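Local coordinates for protein arginase (Thermus thermophilus, PDB 2EF5) that probably hydrolyses L-arginine to L-ornithine and urea, a urea-cycle step, using two manganese ions per subunit, at residues E1-V6 against F88-G93; V141-G146 against V157-V162; D161-G166 against G182-T187; P211-L216 against V255-L260. All coordinates share one frame; numbering follows the deposited sequence.

Contact 1 (E1-V6 against F88-G93)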
loop_
_atom_site.group_PDB
_atom_site.type_symbol
_atom_site.label_atom_id
_atom_site.label_comp_id
_atom_site.label_asym_id
_atom_site.label_seq_id
_atom_site.Cartn_x
_atom_site.Cartn_y
_atom_site.Cartn_z
ATOM N N GLU A 1 -43.961 -6.442 -23.185
ATOM C CA GLU A 1 -44.629 -6.848 -24.455
ATOM C C GLU A 1 -44.500 -5.801 -25.557
ATOM O O GLU A 1 -44.421 -6.144 -26.733
ATOM C CB GLU A 1 -46.115 -7.131 -24.205
ATOM C CG GLU A 1 -46.812 -6.115 -23.308
ATOM C CD GLU A 1 -48.321 -6.096 -23.498
ATOM O OE1 GLU A 1 -48.932 -7.187 -23.506
ATOM O OE2 GLU A 1 -48.894 -4.988 -23.632
ATOM N N ARG A 2 -44.470 -4.528 -25.174
ATOM C CA ARG A 2 -44.380 -3.439 -26.139
ATOM C C ARG A 2 -43.037 -2.722 -26.168
ATOM O O ARG A 2 -42.456 -2.410 -25.128
ATOM C CB ARG A 2 -45.483 -2.412 -25.872
ATOM C CG ARG A 2 -46.901 -2.914 -26.120
ATOM C CD ARG A 2 -47.918 -1.929 -25.552
ATOM N NE ARG A 2 -47.814 -1.846 -24.095
ATOM C CZ ARG A 2 -48.390 -0.911 -23.342
ATOM N NH1 ARG A 2 -49.127 0.041 -23.901
ATOM N NH2 ARG A 2 -48.223 -0.925 -22.026
ATOM N N VAL A 3 -42.562 -2.449 -27.378
ATOM C CA VAL A 3 -41.298 -1.754 -27.582
ATOM C C VAL A 3 -41.469 -0.625 -28.590
ATOM O O VAL A 3 -42.110 -0.792 -29.629
ATOM C CB VAL A 3 -40.201 -2.716 -28.110
ATOM C CG1 VAL A 3 -38.969 -1.926 -28.534
ATOM C CG2 VAL A 3 -39.833 -3.719 -27.041
ATOM N N ALA A 4 -40.897 0.530 -28.272
ATOM C CA ALA A 4 -40.952 1.678 -29.161
ATOM C C ALA A 4 -39.517 2.052 -29.523
ATOM O O ALA A 4 -38.671 2.214 -28.645
ATOM C CB ALA A 4 -41.646 2.855 -28.481
ATOM N N VAL A 5 -39.254 2.169 -30.818
ATOM C CA VAL A 5 -37.928 2.526 -31.314
ATOM C C VAL A 5 -37.940 3.925 -31.915
ATOM O O VAL A 5 -38.766 4.233 -32.775
ATOM C CB VAL A 5 -37.465 1.551 -32.415
ATOM C CG1 VAL A 5 -36.134 2.004 -32.988
ATOM C CG2 VAL A 5 -37.351 0.141 -31.852
ATOM N N VAL A 6 -37.027 4.772 -31.462
ATOM C CA VAL A 6 -36.934 6.124 -31.998
ATOM C C VAL A 6 -35.476 6.449 -32.297
ATOM O O VAL A 6 -34.581 6.109 -31.521
ATOM C CB VAL A 6 -37.500 7.166 -31.017
ATOM C CG1 VAL A 6 -36.731 7.135 -29.715
ATOM C CG2 VAL A 6 -37.424 8.546 -31.638
ATOM N N PHE A 88 -41.405 -0.190 -23.620
ATOM C CA PHE A 88 -39.951 -0.139 -23.502
ATOM C C PHE A 88 -39.360 0.675 -24.655
ATOM O O PHE A 88 -39.511 0.310 -25.828
ATOM C CB PHE A 88 -39.388 -1.565 -23.533
ATOM C CG PHE A 88 -37.928 -1.656 -23.191
ATOM C CD1 PHE A 88 -37.521 -2.169 -21.968
ATOM C CD2 PHE A 88 -36.960 -1.249 -24.102
ATOM C CE1 PHE A 88 -36.162 -2.285 -21.659
ATOM C CE2 PHE A 88 -35.600 -1.356 -23.804
ATOM C CZ PHE A 88 -35.199 -1.873 -22.588
ATOM N N PRO A 89 -38.683 1.789 -24.339
ATOM C CA PRO A 89 -38.090 2.617 -25.392
ATOM C C PRO A 89 -36.633 2.299 -25.708
ATOM O O PRO A 89 -35.805 2.151 -24.804
ATOM C CB PRO A 89 -38.234 4.023 -24.835
ATOM C CG PRO A 89 -37.913 3.802 -23.391
ATOM C CD PRO A 89 -38.699 2.521 -23.058
ATOM N N ILE A 90 -36.334 2.212 -26.999
ATOM C CA ILE A 90 -34.976 1.974 -27.466
ATOM C C ILE A 90 -34.656 3.159 -28.360
ATOM O O ILE A 90 -35.323 3.383 -29.375
ATOM C CB ILE A 90 -34.849 0.701 -28.314
ATOM C CG1 ILE A 90 -35.190 -0.533 -27.477
ATOM C CG2 ILE A 90 -33.420 0.598 -28.858
ATOM C CD1 ILE A 90 -35.131 -1.833 -28.268
ATOM N N VAL A 91 -33.641 3.922 -27.981
ATOM C CA VAL A 91 -33.252 5.088 -28.750
ATOM C C VAL A 91 -31.995 4.783 -29.556
ATOM O O VAL A 91 -30.972 4.406 -29.003
ATOM C CB VAL A 91 -32.994 6.289 -27.817
ATOM C CG1 VAL A 91 -32.683 7.531 -28.640
ATOM C CG2 VAL A 91 -34.213 6.515 -26.917
ATOM N N LEU A 92 -32.100 4.945 -30.871
ATOM C CA LEU A 92 -31.000 4.698 -31.790
ATOM C C LEU A 92 -30.317 6.018 -32.000
ATOM O O LEU A 92 -30.952 7.017 -32.333
ATOM C CB LEU A 92 -31.517 4.200 -33.135
ATOM C CG LEU A 92 -32.579 3.104 -33.073
ATOM C CD1 LEU A 92 -32.982 2.719 -34.488
ATOM C CD2 LEU A 92 -32.044 1.895 -32.313
ATOM N N GLY A 93 -29.011 6.050 -31.834
ATOM C CA GLY A 93 -28.409 7.339 -32.014
ATOM C C GLY A 93 -27.163 7.514 -32.817
ATOM O O GLY A 93 -26.615 6.600 -33.443
#

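Contact 2 (V141-G146 against V157-V162)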
loop_
_atom_site.group_PDB
_atom_site.type_symbol
_atom_site.label_atom_id
_atom_site.label_comp_id
_atom_site.label_asym_id
_atom_site.label_seq_id
_atom_site.Cartn_x
_atom_site.Cartn_y
_atom_site.Cartn_z
ATOM N N VAL A 141 -23.941 15.966 -17.226
ATOM C CA VAL A 141 -25.175 16.743 -17.276
ATOM C C VAL A 141 -26.311 15.998 -16.576
ATOM O O VAL A 141 -26.987 16.549 -15.707
ATOM C CB VAL A 141 -25.595 17.025 -18.739
ATOM C CG1 VAL A 141 -26.976 17.663 -18.777
ATOM C CG2 VAL A 141 -24.579 17.935 -19.400
ATOM N N LEU A 142 -26.527 14.743 -16.958
ATOM C CA LEU A 142 -27.583 13.946 -16.348
ATOM C C LEU A 142 -27.403 13.890 -14.840
ATOM O O LEU A 142 -28.378 13.780 -14.094
ATOM C CB LEU A 142 -27.579 12.523 -16.912
ATOM C CG LEU A 142 -28.130 12.365 -18.330
ATOM C CD1 LEU A 142 -27.759 10.992 -18.877
ATOM C CD2 LEU A 142 -29.652 12.543 -18.317
ATOM N N SER A 143 -26.154 13.964 -14.395
ATOM C CA SER A 143 -25.847 13.921 -12.969
ATOM C C SER A 143 -25.937 15.301 -12.322
ATOM O O SER A 143 -25.672 15.449 -11.127
ATOM C CB SER A 143 -24.450 13.339 -12.743
ATOM O OG SER A 143 -24.396 11.981 -13.147
ATOM N N GLY A 144 -26.304 16.303 -13.118
ATOM C CA GLY A 144 -26.438 17.655 -12.603
ATOM C C GLY A 144 -25.194 18.523 -12.632
ATOM O O GLY A 144 -25.149 19.550 -11.960
ATOM N N LEU A 145 -24.189 18.123 -13.404
ATOM C CA LEU A 145 -22.946 18.885 -13.508
ATOM C C LEU A 145 -22.739 19.369 -14.938
ATOM O O LEU A 145 -22.869 18.595 -15.885
ATOM C CB LEU A 145 -21.751 18.013 -13.109
ATOM C CG LEU A 145 -21.741 17.383 -11.713
ATOM C CD1 LEU A 145 -20.617 16.366 -11.639
ATOM C CD2 LEU A 145 -21.571 18.459 -10.645
ATOM N N GLY A 146 -22.413 20.649 -15.094
ATOM C CA GLY A 146 -22.179 21.180 -16.423
ATOM C C GLY A 146 -22.920 22.467 -16.724
ATOM O O GLY A 146 -23.396 23.155 -15.818
ATOM N N VAL A 157 -30.512 12.059 -12.772
ATOM C CA VAL A 157 -30.046 10.933 -11.978
ATOM C C VAL A 157 -29.057 11.356 -10.906
ATOM O O VAL A 157 -28.295 12.304 -11.092
ATOM C CB VAL A 157 -29.368 9.863 -12.861
ATOM C CG1 VAL A 157 -28.062 10.401 -13.415
ATOM C CG2 VAL A 157 -29.122 8.590 -12.055
ATOM N N ASP A 158 -29.082 10.656 -9.779
ATOM C CA ASP A 158 -28.160 10.943 -8.692
ATOM C C ASP A 158 -26.880 10.188 -9.027
ATOM O O ASP A 158 -26.933 9.016 -9.389
ATOM C CB ASP A 158 -28.727 10.436 -7.364
ATOM C CG ASP A 158 -27.869 10.825 -6.172
ATOM O OD1 ASP A 158 -26.659 10.510 -6.165
ATOM O OD2 ASP A 158 -28.408 11.453 -5.235
ATOM N N PRO A 159 -25.719 10.847 -8.910
ATOM C CA PRO A 159 -24.426 10.221 -9.207
ATOM C C PRO A 159 -24.262 8.851 -8.560
ATOM O O PRO A 159 -23.555 7.988 -9.082
ATOM C CB PRO A 159 -23.420 11.235 -8.661
ATOM C CG PRO A 159 -24.119 12.537 -8.860
ATOM C CD PRO A 159 -25.534 12.225 -8.420
ATOM N N LYS A 160 -24.918 8.652 -7.422
ATOM C CA LYS A 160 -24.818 7.390 -6.706
ATOM C C LYS A 160 -25.645 6.274 -7.328
ATOM O O LYS A 160 -25.505 5.113 -6.945
ATOM C CB LYS A 160 -25.206 7.588 -5.235
ATOM C CG LYS A 160 -24.250 8.529 -4.495
ATOM C CD LYS A 160 -24.542 8.599 -3.000
ATOM C CE LYS A 160 -23.490 9.435 -2.283
ATOM N NZ LYS A 160 -23.710 9.474 -0.806
ATOM N N ASP A 161 -26.506 6.622 -8.281
ATOM C CA ASP A 161 -27.324 5.622 -8.953
ATOM C C ASP A 161 -26.790 5.410 -10.369
ATOM O O ASP A 161 -27.517 4.978 -11.263
ATOM C CB ASP A 161 -28.790 6.057 -9.005
ATOM C CG ASP A 161 -29.402 6.219 -7.624
ATOM O OD1 ASP A 161 -29.110 5.382 -6.749
ATOM O OD2 ASP A 161 -30.187 7.171 -7.419
ATOM N N VAL A 162 -25.509 5.720 -10.557
ATOM C CA VAL A 162 -24.853 5.566 -11.852
ATOM C C VAL A 162 -23.683 4.589 -11.750
ATOM O O VAL A 162 -22.937 4.598 -10.777
ATOM C CB VAL A 162 -24.298 6.914 -12.380
ATOM C CG1 VAL A 162 -23.461 6.680 -13.655
ATOM C CG2 VAL A 162 -25.447 7.879 -12.675
#

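Contact 3 (D161-G166 against G182-T187)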
loop_
_atom_site.group_PDB
_atom_site.type_symbol
_atom_site.label_atom_id
_atom_site.label_comp_id
_atom_site.label_asym_id
_atom_site.label_seq_id
_atom_site.Cartn_x
_atom_site.Cartn_y
_atom_site.Cartn_z
ATOM N N ASP A 161 -26.506 6.622 -8.281
ATOM C CA ASP A 161 -27.324 5.622 -8.953
ATOM C C ASP A 161 -26.790 5.410 -10.369
ATOM O O ASP A 161 -27.517 4.978 -11.263
ATOM C CB ASP A 161 -28.790 6.057 -9.005
ATOM C CG ASP A 161 -29.402 6.219 -7.624
ATOM O OD1 ASP A 161 -29.110 5.382 -6.749
ATOM O OD2 ASP A 161 -30.187 7.171 -7.419
ATOM N N VAL A 162 -25.509 5.720 -10.557
ATOM C CA VAL A 162 -24.853 5.566 -11.852
ATOM C C VAL A 162 -23.683 4.589 -11.750
ATOM O O VAL A 162 -22.937 4.598 -10.777
ATOM C CB VAL A 162 -24.298 6.914 -12.380
ATOM C CG1 VAL A 162 -23.461 6.680 -13.655
ATOM C CG2 VAL A 162 -25.447 7.879 -12.675
ATOM N N VAL A 163 -23.538 3.735 -12.754
ATOM C CA VAL A 163 -22.434 2.783 -12.790
ATOM C C VAL A 163 -21.884 2.770 -14.208
ATOM O O VAL A 163 -22.639 2.633 -15.166
ATOM C CB VAL A 163 -22.878 1.336 -12.415
ATOM C CG1 VAL A 163 -21.680 0.405 -12.460
ATOM C CG2 VAL A 163 -23.494 1.304 -11.015
ATOM N N LEU A 164 -20.571 2.949 -14.327
ATOM C CA LEU A 164 -19.890 2.944 -15.613
ATOM C C LEU A 164 -19.223 1.582 -15.760
ATOM O O LEU A 164 -18.610 1.089 -14.812
ATOM C CB LEU A 164 -18.822 4.040 -15.655
ATOM C CG LEU A 164 -19.271 5.475 -15.937
ATOM C CD1 LEU A 164 -18.175 6.473 -15.556
ATOM C CD2 LEU A 164 -19.600 5.592 -17.422
ATOM N N VAL A 165 -19.335 0.982 -16.942
ATOM C CA VAL A 165 -18.738 -0.326 -17.188
ATOM C C VAL A 165 -17.988 -0.343 -18.511
ATOM O O VAL A 165 -18.534 0.047 -19.544
ATOM C CB VAL A 165 -19.824 -1.444 -17.234
ATOM C CG1 VAL A 165 -19.166 -2.814 -17.430
ATOM C CG2 VAL A 165 -20.663 -1.426 -15.958
ATOM N N GLY A 166 -16.737 -0.794 -18.467
ATOM C CA GLY A 166 -15.925 -0.894 -19.668
ATOM C C GLY A 166 -15.033 0.292 -19.980
ATOM O O GLY A 166 -14.377 0.308 -21.017
ATOM N N GLY A 182 -18.618 10.545 -6.595
ATOM C CA GLY A 182 -18.824 9.223 -6.026
ATOM C C GLY A 182 -19.467 8.221 -6.977
ATOM O O GLY A 182 -20.228 7.348 -6.554
ATOM N N VAL A 183 -19.165 8.346 -8.264
ATOM C CA VAL A 183 -19.711 7.438 -9.263
ATOM C C VAL A 183 -18.948 6.112 -9.241
ATOM O O VAL A 183 -17.718 6.097 -9.209
ATOM C CB VAL A 183 -19.617 8.056 -10.682
ATOM C CG1 VAL A 183 -20.031 7.027 -11.733
ATOM C CG2 VAL A 183 -20.509 9.292 -10.768
ATOM N N ARG A 184 -19.682 5.003 -9.237
ATOM C CA ARG A 184 -19.059 3.679 -9.243
ATOM C C ARG A 184 -18.544 3.437 -10.662
ATOM O O ARG A 184 -19.321 3.442 -11.622
ATOM C CB ARG A 184 -20.085 2.608 -8.867
ATOM C CG ARG A 184 -19.581 1.168 -8.992
ATOM C CD ARG A 184 -18.442 0.880 -8.029
ATOM N NE ARG A 184 -18.861 1.001 -6.638
ATOM C CZ ARG A 184 -19.599 0.105 -5.989
ATOM N NH1 ARG A 184 -20.007 -0.999 -6.606
ATOM N NH2 ARG A 184 -19.936 0.319 -4.722
ATOM N N VAL A 185 -17.237 3.229 -10.791
ATOM C CA VAL A 185 -16.625 3.020 -12.100
ATOM C C VAL A 185 -15.897 1.681 -12.242
ATOM O O VAL A 185 -15.036 1.337 -11.431
ATOM C CB VAL A 185 -15.610 4.133 -12.406
ATOM C CG1 VAL A 185 -15.037 3.954 -13.805
ATOM C CG2 VAL A 185 -16.281 5.496 -12.270
ATOM N N TYR A 186 -16.254 0.930 -13.276
ATOM C CA TYR A 186 -15.605 -0.343 -13.551
ATOM C C TYR A 186 -14.811 -0.187 -14.851
ATOM O O TYR A 186 -15.361 -0.298 -15.945
ATOM C CB TYR A 186 -16.647 -1.459 -13.687
ATOM C CG TYR A 186 -17.300 -1.860 -12.378
ATOM C CD1 TYR A 186 -16.601 -2.611 -11.427
ATOM C CD2 TYR A 186 -18.609 -1.469 -12.075
ATOM C CE1 TYR A 186 -17.185 -2.960 -10.206
ATOM C CE2 TYR A 186 -19.199 -1.812 -10.851
ATOM C CZ TYR A 186 -18.478 -2.555 -9.924
ATOM O OH TYR A 186 -19.035 -2.866 -8.702
ATOM N N THR A 187 -13.521 0.101 -14.736
ATOM C CA THR A 187 -12.690 0.255 -15.922
ATOM C C THR A 187 -12.324 -1.144 -16.404
ATOM O O THR A 187 -12.612 -2.133 -15.723
ATOM C CB THR A 187 -11.372 1.001 -15.612
ATOM O OG1 THR A 187 -10.540 0.172 -14.790
ATOM C CG2 THR A 187 -11.646 2.314 -14.889
HETATM O O HOH W 1 -22.384 5.242 -8.217
#

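Contact 4 (P211-L216 against V255-L260)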
loop_
_atom_site.group_PDB
_atom_site.type_symbol
_atom_site.label_atom_id
_atom_site.label_comp_id
_atom_site.label_asym_id
_atom_site.label_seq_id
_atom_site.Cartn_x
_atom_site.Cartn_y
_atom_site.Cartn_z
ATOM N N PRO A 211 -35.413 0.779 -11.218
ATOM C CA PRO A 211 -35.630 0.394 -12.614
ATOM C C PRO A 211 -34.312 0.808 -13.269
ATOM O O PRO A 211 -33.675 1.770 -12.830
ATOM C CB PRO A 211 -36.801 1.273 -13.042
ATOM C CG PRO A 211 -36.677 2.481 -12.146
ATOM C CD PRO A 211 -36.330 1.861 -10.818
ATOM N N LEU A 212 -33.892 0.101 -14.306
ATOM C CA LEU A 212 -32.613 0.417 -14.917
ATOM C C LEU A 212 -32.644 0.890 -16.357
ATOM O O LEU A 212 -33.372 0.341 -17.188
ATOM C CB LEU A 212 -31.710 -0.807 -14.826
ATOM C CG LEU A 212 -31.496 -1.382 -13.425
ATOM C CD1 LEU A 212 -30.726 -2.693 -13.540
ATOM C CD2 LEU A 212 -30.738 -0.380 -12.558
ATOM N N HIS A 213 -31.852 1.925 -16.634
ATOM C CA HIS A 213 -31.713 2.455 -17.985
ATOM C C HIS A 213 -30.309 2.068 -18.433
ATOM O O HIS A 213 -29.323 2.370 -17.760
ATOM C CB HIS A 213 -31.837 3.981 -18.014
ATOM C CG HIS A 213 -31.577 4.574 -19.363
ATOM N ND1 HIS A 213 -30.305 4.805 -19.840
ATOM C CD2 HIS A 213 -32.421 4.913 -20.366
ATOM C CE1 HIS A 213 -30.377 5.258 -21.078
ATOM N NE2 HIS A 213 -31.651 5.331 -21.423
ATOM N N VAL A 214 -30.213 1.386 -19.562
ATOM C CA VAL A 214 -28.910 0.975 -20.063
ATOM C C VAL A 214 -28.526 1.822 -21.270
ATOM O O VAL A 214 -29.266 1.896 -22.239
ATOM C CB VAL A 214 -28.920 -0.513 -20.474
ATOM C CG1 VAL A 214 -27.577 -0.886 -21.109
ATOM C CG2 VAL A 214 -29.201 -1.387 -19.256
ATOM N N SER A 215 -27.373 2.471 -21.203
ATOM C CA SER A 215 -26.920 3.293 -22.311
ATOM C C SER A 215 -25.694 2.596 -22.885
ATOM O O SER A 215 -24.631 2.577 -22.268
ATOM C CB SER A 215 -26.574 4.705 -21.822
ATOM O OG SER A 215 -26.482 5.594 -22.916
ATOM N N LEU A 216 -25.848 2.029 -24.074
ATOM C CA LEU A 216 -24.767 1.289 -24.709
ATOM C C LEU A 216 -24.070 2.021 -25.852
ATOM O O LEU A 216 -24.656 2.260 -26.909
ATOM C CB LEU A 216 -25.311 -0.067 -25.195
ATOM C CG LEU A 216 -24.388 -1.038 -25.940
ATOM C CD1 LEU A 216 -23.198 -1.425 -25.061
ATOM C CD2 LEU A 216 -25.195 -2.283 -26.328
ATOM N N VAL A 255 -34.615 -3.850 -16.182
ATOM C CA VAL A 255 -34.241 -2.935 -17.262
ATOM C C VAL A 255 -35.506 -2.369 -17.912
ATOM O O VAL A 255 -36.390 -3.120 -18.326
ATOM C CB VAL A 255 -33.364 -3.646 -18.328
ATOM C CG1 VAL A 255 -33.047 -2.685 -19.474
ATOM C CG2 VAL A 255 -32.070 -4.130 -17.691
ATOM N N GLN A 256 -35.580 -1.044 -18.006
ATOM C CA GLN A 256 -36.761 -0.379 -18.559
ATOM C C GLN A 256 -36.543 0.448 -19.826
ATOM O O GLN A 256 -37.508 0.834 -20.485
ATOM C CB GLN A 256 -37.365 0.548 -17.502
ATOM C CG GLN A 256 -36.381 1.615 -17.040
ATOM C CD GLN A 256 -37.027 2.978 -16.838
ATOM O OE1 GLN A 256 -37.916 3.141 -16.002
ATOM N NE2 GLN A 256 -36.577 3.966 -17.610
ATOM N N SER A 257 -35.292 0.751 -20.161
ATOM C CA SER A 257 -35.013 1.552 -21.352
ATOM C C SER A 257 -33.589 1.341 -21.851
ATOM O O SER A 257 -32.701 0.970 -21.087
ATOM C CB SER A 257 -35.265 3.039 -21.054
ATOM O OG SER A 257 -34.592 3.436 -19.870
ATOM N N LEU A 258 -33.365 1.617 -23.126
ATOM C CA LEU A 258 -32.052 1.384 -23.718
ATOM C C LEU A 258 -31.642 2.358 -24.814
ATOM O O LEU A 258 -32.468 2.733 -25.646
ATOM C CB LEU A 258 -32.029 -0.039 -24.304
ATOM C CG LEU A 258 -30.900 -0.426 -25.263
ATOM C CD1 LEU A 258 -29.625 -0.636 -24.468
ATOM C CD2 LEU A 258 -31.257 -1.696 -26.013
ATOM N N ASP A 259 -30.371 2.764 -24.809
ATOM C CA ASP A 259 -29.842 3.618 -25.876
ATOM C C ASP A 259 -28.802 2.777 -26.610
ATOM O O ASP A 259 -28.014 2.078 -25.975
ATOM C CB ASP A 259 -29.094 4.861 -25.364
ATOM C CG ASP A 259 -29.904 5.707 -24.409
ATOM O OD1 ASP A 259 -31.123 5.852 -24.597
ATOM O OD2 ASP A 259 -29.289 6.247 -23.471
ATOM N N LEU A 260 -28.797 2.856 -27.937
ATOM C CA LEU A 260 -27.816 2.160 -28.771
ATOM C C LEU A 260 -27.191 3.322 -29.530
ATOM O O LEU A 260 -27.755 3.808 -30.505
ATOM C CB LEU A 260 -28.502 1.195 -29.738
ATOM C CG LEU A 260 -29.255 0.021 -29.113
ATOM C CD1 LEU A 260 -29.903 -0.801 -30.224
ATOM C CD2 LEU A 260 -28.294 -0.849 -28.305
#

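Contact 1 (E1-V6 against F88-G93)
Arg2 to Val6 and Phe88 to Leu92 run as parallel strands, their axes 4.6 Å apart at the closest and 23° from aligned, joined by five nearly straight backbone hydrogen bonds from Phe88 N to Arg2 O through to Leu92 N to Val6 O (2.8 Å). Between these bonds the carbonyls also take CA-H contacts, as where Val91 CA lies 3.2 Å from Val6 O.

The valines of the first strand show how a parallel pair interlocks on the diagonal. Val3 is in register with Phe88, yet its CG1 reaches forward to Ile90 CD1, 3.8 Å away. Val5 repeats the step two residues on, at the next pair on that face: with CG1 anti to the backbone N (chi1 176°), that methyl comes against the fork of Leu92, 3.6 Å from its CD1. Were Leu92 cut back to an alanine, Val5 CG1 would probably lose its main partner across the strands and a gap would open beside it. Phe88 touches Val3 CG2 through CB at 4.1 Å, while its ring leads away from the first strand. On the face shared by Ala4, Val6, Pro89 and Val91, Val6 CG1 and Val91 CG2 lie side by side at 3.8 Å.

Leu76 and Leu80 of helix 66-81 cover this second face. Strand 41-47 continues the sheet beyond Val3 and Val5, and strand 255-261 lies along the other flank, where Phe88 meets Val255 and Leu258.

Contact 2 (V141-G146 against V157-V162)
Val157 stands with CG1 between its backbone N and carbonyl carbon (chi1 68°), a setting that lays this methyl against the end of helix 138-142. There it lies 3.5 Å from Leu142 O and 4.1 Å from Leu142 CB, touching the carbonyl and the root of the side chain rather than the leucine's branched end. The same carbonyl receives Val157 N in a hydrogen bond of 3.0 Å, the one such bond between 141-146 and 157-162.

Ser143 comes next along the chain and is met from two sides. Its CB faces the ring of Pro159, whose CG is 4.0 Å away, and its OG skirts the Val157 CG1 methyl. The hydroxyl finds its polar partner back in the helix, at Leu139 O, so it is satisfied although it is buried. A long CA-H contact from Ser143 CA to Val157 O adds to the join.

Local turns shape both segments. Gly144, at positive phi, closes the helix in a Schellman motif, with its N 2.7 Å from Val141 O. In 157-162, Asp158 OD1 uses its anti lone pair to accept from Lys160 N at 2.8 Å, an Asx turn.

The contact thus joins the C-terminal end of helix 138-142 to the loop leading into sheet strand 162-167, with the Leu142 side chain about 7 Å from that of His96, a manganese ligand. Strand 113-117 packs against both segments, Trp116 meeting Leu142 and Val114 meeting Val157, while Val103 of helix 99-107 covers Leu142.

Contact 3 (D161-G166 against G182-T187)
Val163 to Val165 pair with Arg184 to Tyr186 as the two parallel strands of a beta-alpha-beta crossover whose helix is 172-181, at one edge of the arginase sheet. Three backbone hydrogen bonds hold them: Leu164 N to Arg184 O, Tyr186 N to Leu164 O (2.8 Å), and Gly166 N to Tyr186 O, the last more bent, at 141°, where segment 161-166 turns its corner.

Apolar contacts occupy both faces. On one, Val163 CG1 sits in the plane of the Tyr186 ring and meets its edge, 3.6 Å from CD2. On the other, Leu164 CD1 and Val185 CG2 lie side by side at 3.9 Å, and Val162 CG1 touches Val183 CG1. Val185 also packs on Phe290 of a second subunit.

The polar side-chain chemistry gathers at the phenol. Bends at chi2 and chi3 (64° and 63°) fold Arg184 back so that NH1 donates to Tyr186 OH at 3.0 Å, with the hydroxyl somewhat out of the guanidinium plane. The same hydroxyl is hydrogen-bonded to Glu202 of helix 196-206. A phenylalanine in place of Tyr186 would keep the ring edge against Val163 but would probably leave Arg184 NH1 and Glu202 without this shared mate.

Where the pair begins, the strands stand too far apart for a direct bond, and a water lies between them, accepting from Arg184 N at 2.9 Å and lying 2.7 Å from Val162 O, to which it probably donates.

Contact 4 (P211-L216 against V255-L260)
Leu212 O receives the backbone N of Gln256 at 2.7 Å, in the carbonyl plane and almost straight (174°). The bond sits at an irregularity. Leu212 is in register with Val255 and His213 with Ser257, so Gln256 is the extra residue of a beta bulge. Its side chain turns back over the first strand: CG, between backbone N and carbonyl carbon (chi1 59°), lies 3.3 Å from Leu212 O, and OE1 runs beside Pro211 CB. Gln256 NE2 is held by Ala106 O of helix 99-107.

The axes of 212-216 and 255-260 are 8° from parallel, and beyond the bulge pairing is regular, through Val214 N to Ser257 O, Asp259 N to Val214 O and Leu216 N to Asp259 O. They are the two strands of a beta-alpha-beta unit connected through helix 239-252, in the middle of the eight-stranded parallel sheet of the arginase fold.

One face is wholly aliphatic. Val214 sends CG1 to Leu258 CD1 at 3.9 Å and CG2 to Val255 CG1 at 4.1 Å; further on, Leu216 CD2 meets Leu260 CD2 at 3.9 Å. Leu280, Ala281 and Leu284 of helix 272-284 cover this side.

The face of Ser215 and Asp259 turns toward the metal site. Ser215 OG is hydrogen-bonded to NE2 of His96, a manganese ligand, and so serves as a second-shell group. It also donates to Asp259 OD2 at 2.9 Å, though that oxygen's place is less certain; Asp259 OD1 is hydrogen-bonded to Ser102 OG.

In the fold
All four contacts are largely buried, but they differ in depth. Contact 4 lies nearest the middle of the chain, its centre about 7 Å from the chain centre, against 13 to 14 Å for the others. Contacts 1, 3 and 4 join neighbouring strands of one sheet, and contacts 1 and 4 adjoin: Val91 N probably hydrogen-bonds to Leu258 O at 2.9 Å. Contact 3 lies across the chain's centre from contact 1 and includes one of the chain's two edge strands, where water and a second subunit come in. Contact 2, which joins a helix end to a loop, shares Asp161 and Val162 with it. The side chains meeting in contact 1 are apolar, whereas contact 4 adds a polar face beside the manganese site.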